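Local coordinates for protein KLLA0B12012p (Kluyveromyces lactis, PDB 6Y3P) that interacts, as an ATP-grasp enzyme of the tubulin-tyrosine ligase family, with the mRNA decapping enzyme Dcp2 and probably binds ATP through this C-terminal domain, at residues Leu201-Leu206 with Val335-Gln340; Glu209-Lys214 with Pro241-Pro246. All coordinates share one frame; numbering follows the deposited sequence.

Interaction 1 (Leu201-Leu206 with Val335-Gln340); sequences LHNPLL and VDSDYQ
N203 meets S337 through both its backbone and its side chain. The S337 N-H bonds to N203 O at 2.7 Å, though bent to 137° at the hydrogen, and the S337 hydroxyl OG donates to N203 OD1, also at 2.7 Å. That hydroxyl approaches from above the plane of the amide, not in it. With chi1 at 59°, OG of S337 stands between its own N and carbonyl carbon and reaches N203 OD1 while the backbone N bonds to N203 O. Two residues on from N203, L205 N donates to V335 O over 3.1 Å and nearly straight, 169°. The two backbone bonds flank P204 and D336 and make a single beta bridge; N203 O also takes a CA-H...O contact from D336 CA.

Segment 335-340 carries a type I beta turn, D336 to Y339, linking strands 326-335 and 341-347 of an antiparallel sheet in the ATP-grasp fold. D336 OD1 accepts from D338 N, which makes an Asx turn, and from Q340 N; the two donors come in from opposite faces of the carboxylate. D336 N and O are taken by Q340 O and Y339 N.

Apolar groups close the two ends. L205 CD2 packs on V335 CG1 and lies 3.7 Å from CD2 of the Y339 ring, and the Y339 side chain also packs on R292 and I296 of helix 290-313, while L201 CD1 sits 3.7 Å from D336 CB. The two N-H groups on D336 OD1 probably limit rotation of the carboxylate and steady the turn, from which S337 offers N and OG to N203 O and OD1.

Interaction 2 (Glu209-Lys214 with Pro241-Pro246); sequences EAHGRK and PNKFVP
This is a surface contact between two loops of the ATP-grasp fold: a type I' beta turn, A210 to R213, just ahead of strand 215-224, meets the segment 241-246 that follows strand 228-239. A backbone bond joins them, F244 N donating to G212 O at 2.9 Å and almost straight (168°). G212 and H211 both have positive phi, as the turn requires. K243 runs its chain along H211 O, with CG 3.2 Å from that oxygen, then bends at chi4 so that NZ makes a weak hydrogen bond back to it.

R213 lays its CG against N242 O and folds at chi3 (71°), which carries NE to the carbonyl of P241; there P241 O lies at the guanidinium edge, near its plane, in a weak bond of 3.3 Å. An alanine here would lose that donor and the methylene packing, and is likely to leave P241 O without this mate and the 241-243 backbone less firmly held to the turn. R213 also packs on F239 and S278. A water bridges the loops, accepting from K214 N at 3.0 Å and donating to N242 O at 2.7 Å.

Both contacts involve the excursion between strands 194-200 and 215-224, and along the chain interaction 2 is nested inside the loop that interaction 1 closes. Interaction 1 is partly buried, joining the start of that excursion to the 335-340 turn; interaction 2, its centre about 12 Å from the other, lies at the surface and ties the later part to 241-246. In the first a hydroxyl meets an amide across the gap while a carboxylate braces the turn from within; in the second the side-chain bonds, from R213 and K243, are weak, and a backbone bond and a water between backbone atoms do the joining. The two touch directly, P204 CG reaching F244 CZ at 3.6 Å and L206 CD2 packing on F244 CB.

Interaction 1 (Leu201-Leu206 with Val335-Gln340)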
# COMPACT_ATOMS: atom_id res chain seq x y z
N LEU A 201 1.70 16.31 2.96
CA LEU A 201 2.24 16.28 4.31
C LEU A 201 3.45 17.27 4.41
O LEU A 201 4.59 16.94 4.04
CB LEU A 201 2.63 14.84 4.66
CG LEU A 201 2.97 14.58 6.12
CD1 LEU A 201 1.84 13.90 6.80
CD2 LEU A 201 4.21 13.74 6.23
N HIS A 202 3.17 18.51 4.86
CA HIS A 202 4.14 19.61 4.97
C HIS A 202 5.09 19.40 6.15
O HIS A 202 6.20 19.93 6.18
CB HIS A 202 3.39 20.96 5.12
CG HIS A 202 2.86 21.22 6.51
ND1 HIS A 202 1.74 20.57 7.00
CD2 HIS A 202 3.35 22.03 7.48
CE1 HIS A 202 1.58 21.01 8.24
NE2 HIS A 202 2.53 21.88 8.58
N ASN A 203 4.63 18.57 7.06
CA ASN A 203 5.05 18.17 8.40
C ASN A 203 5.82 16.79 8.43
O ASN A 203 5.51 16.03 9.33
CB ASN A 203 3.66 17.95 9.09
CG ASN A 203 3.58 18.23 10.55
OD1 ASN A 203 4.29 19.07 11.10
ND2 ASN A 203 2.63 17.58 11.19
N PRO A 204 6.72 16.34 7.53
CA PRO A 204 7.27 14.99 7.71
C PRO A 204 8.16 14.82 8.94
O PRO A 204 8.82 15.76 9.32
CB PRO A 204 8.05 14.75 6.40
CG PRO A 204 8.50 16.07 6.02
CD PRO A 204 7.33 16.99 6.36
N LEU A 205 8.16 13.63 9.56
CA LEU A 205 9.01 13.32 10.71
C LEU A 205 10.45 13.26 10.20
O LEU A 205 10.77 12.51 9.26
CB LEU A 205 8.60 11.96 11.34
CG LEU A 205 9.44 11.42 12.50
CD1 LEU A 205 9.52 12.42 13.66
CD2 LEU A 205 8.89 10.07 12.97
N LEU A 206 11.29 14.12 10.78
CA LEU A 206 12.71 14.28 10.45
C LEU A 206 13.55 13.85 11.61
O LEU A 206 13.41 14.40 12.71
CB LEU A 206 13.02 15.74 10.03
CG LEU A 206 12.16 16.21 8.84
CD1 LEU A 206 12.31 17.72 8.62
CD2 LEU A 206 12.43 15.37 7.57
N VAL A 335 4.70 9.39 7.68
CA VAL A 335 4.74 9.72 9.09
C VAL A 335 5.01 11.21 9.21
O VAL A 335 5.97 11.70 8.59
CB VAL A 335 5.80 8.91 9.90
CG1 VAL A 335 5.55 9.05 11.41
CG2 VAL A 335 5.83 7.44 9.49
N ASP A 336 4.20 11.90 10.02
CA ASP A 336 4.38 13.34 10.28
C ASP A 336 5.20 13.57 11.54
O ASP A 336 5.47 12.62 12.28
CB ASP A 336 3.04 14.14 10.26
CG ASP A 336 2.05 13.99 11.41
OD1 ASP A 336 2.47 13.59 12.53
OD2 ASP A 336 0.85 14.37 11.23
N SER A 337 5.58 14.84 11.80
CA SER A 337 6.40 15.20 12.95
C SER A 337 5.72 14.98 14.32
O SER A 337 6.39 15.09 15.35
CB SER A 337 6.93 16.62 12.81
OG SER A 337 5.83 17.50 12.71
N ASP A 338 4.41 14.59 14.33
CA ASP A 338 3.64 14.28 15.54
C ASP A 338 3.42 12.80 15.67
O ASP A 338 2.57 12.39 16.46
CB ASP A 338 2.31 15.04 15.60
CG ASP A 338 2.48 16.54 15.51
OD1 ASP A 338 3.35 17.08 16.22
OD2 ASP A 338 1.76 17.17 14.69
N TYR A 339 4.21 11.98 14.92
CA TYR A 339 4.19 10.52 14.89
C TYR A 339 2.82 9.97 14.45
O TYR A 339 2.43 8.88 14.85
CB TYR A 339 4.69 9.90 16.22
CG TYR A 339 6.00 10.48 16.70
CD1 TYR A 339 6.03 11.59 17.54
CD2 TYR A 339 7.22 9.92 16.32
CE1 TYR A 339 7.22 12.15 17.97
CE2 TYR A 339 8.43 10.48 16.73
CZ TYR A 339 8.42 11.59 17.56
OH TYR A 339 9.59 12.13 18.02
N GLN A 340 2.12 10.72 13.58
CA GLN A 340 0.83 10.34 13.00
C GLN A 340 1.04 9.73 11.63
O GLN A 340 1.76 10.30 10.80
CB GLN A 340 -0.15 11.54 12.95
CG GLN A 340 -0.49 12.17 14.34
CD GLN A 340 -0.79 11.12 15.38
OE1 GLN A 340 -1.82 10.45 15.34
NE2 GLN A 340 0.13 10.90 16.31

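Interaction 2 (Glu209-Lys214 with Pro241-Pro246)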
# COMPACT_ATOMS: atom_id res chain seq x y z
N GLU A 209 19.55 10.90 13.04
CA GLU A 209 20.27 9.78 12.47
C GLU A 209 20.15 9.64 10.92
O GLU A 209 21.09 9.19 10.28
CB GLU A 209 19.86 8.49 13.19
CG GLU A 209 18.38 8.14 13.04
CD GLU A 209 18.02 6.87 13.77
OE1 GLU A 209 18.84 5.93 13.79
OE2 GLU A 209 16.91 6.82 14.35
N ALA A 210 19.04 10.06 10.34
CA ALA A 210 18.84 10.02 8.89
C ALA A 210 19.31 11.32 8.21
O ALA A 210 19.04 11.52 7.02
CB ALA A 210 17.38 9.79 8.59
N HIS A 211 19.98 12.22 8.95
CA HIS A 211 20.45 13.52 8.48
C HIS A 211 19.33 14.34 7.77
O HIS A 211 19.54 14.86 6.68
CB HIS A 211 21.71 13.40 7.61
CG HIS A 211 22.84 12.71 8.31
ND1 HIS A 211 22.86 11.33 8.45
CD2 HIS A 211 23.95 13.22 8.88
CE1 HIS A 211 23.98 11.05 9.09
NE2 HIS A 211 24.66 12.15 9.38
N GLY A 212 18.15 14.38 8.41
CA GLY A 212 16.98 15.15 7.99
C GLY A 212 16.30 14.75 6.70
O GLY A 212 15.61 15.56 6.07
N ARG A 213 16.50 13.51 6.29
CA ARG A 213 15.91 12.92 5.10
C ARG A 213 14.59 12.30 5.56
O ARG A 213 14.54 11.64 6.61
CB ARG A 213 16.85 11.83 4.54
CG ARG A 213 18.16 12.38 3.94
CD ARG A 213 19.25 11.33 3.91
NE ARG A 213 19.00 10.30 2.91
CZ ARG A 213 18.95 8.99 3.16
NH1 ARG A 213 19.15 8.53 4.38
NH2 ARG A 213 18.71 8.13 2.17
N LYS A 214 13.50 12.58 4.83
CA LYS A 214 12.17 12.07 5.17
C LYS A 214 12.04 10.60 4.77
O LYS A 214 12.84 10.10 3.98
CB LYS A 214 11.05 12.93 4.53
CG LYS A 214 10.87 12.73 3.04
CD LYS A 214 9.46 13.11 2.57
CE LYS A 214 9.37 13.30 1.07
NZ LYS A 214 9.68 12.05 0.30
N PRO A 241 16.56 10.46 -0.96
CA PRO A 241 18.03 10.65 -1.10
C PRO A 241 18.59 11.94 -0.48
O PRO A 241 19.69 11.94 0.10
CB PRO A 241 18.25 10.61 -2.62
CG PRO A 241 16.95 11.03 -3.21
CD PRO A 241 15.89 10.50 -2.28
N ASN A 242 17.83 13.03 -0.60
CA ASN A 242 18.24 14.35 -0.16
C ASN A 242 17.55 14.81 1.13
O ASN A 242 16.50 14.29 1.51
CB ASN A 242 18.02 15.33 -1.31
CG ASN A 242 18.69 14.88 -2.61
OD1 ASN A 242 18.01 14.56 -3.61
ND2 ASN A 242 20.02 14.73 -2.58
N LYS A 243 18.18 15.78 1.82
CA LYS A 243 17.63 16.36 3.05
C LYS A 243 16.36 17.12 2.69
O LYS A 243 16.31 17.80 1.65
CB LYS A 243 18.65 17.31 3.72
CG LYS A 243 20.00 16.67 4.03
CD LYS A 243 20.76 17.46 5.11
CE LYS A 243 22.25 17.17 5.19
NZ LYS A 243 22.57 15.71 5.27
N PHE A 244 15.32 16.96 3.51
CA PHE A 244 14.04 17.63 3.28
C PHE A 244 14.17 19.16 3.39
O PHE A 244 14.74 19.69 4.35
CB PHE A 244 12.97 17.10 4.22
CG PHE A 244 11.58 17.63 3.96
CD1 PHE A 244 10.81 17.12 2.92
CD2 PHE A 244 11.05 18.65 4.75
CE1 PHE A 244 9.52 17.61 2.68
CE2 PHE A 244 9.76 19.13 4.51
CZ PHE A 244 9.00 18.61 3.48
N VAL A 245 13.69 19.86 2.35
CA VAL A 245 13.70 21.31 2.32
C VAL A 245 12.25 21.73 2.11
O VAL A 245 11.71 21.44 1.04
CB VAL A 245 14.67 21.91 1.24
CG1 VAL A 245 14.60 23.45 1.23
CG2 VAL A 245 16.11 21.45 1.45
N PRO A 246 11.58 22.34 3.13
CA PRO A 246 10.17 22.74 2.94
C PRO A 246 9.97 23.89 1.95
O PRO A 246 10.62 24.94 2.07
CB PRO A 246 9.70 23.11 4.35
CG PRO A 246 10.93 23.48 5.08
CD PRO A 246 12.08 22.73 4.46
O HOH W 1 13.98 14.35 2.45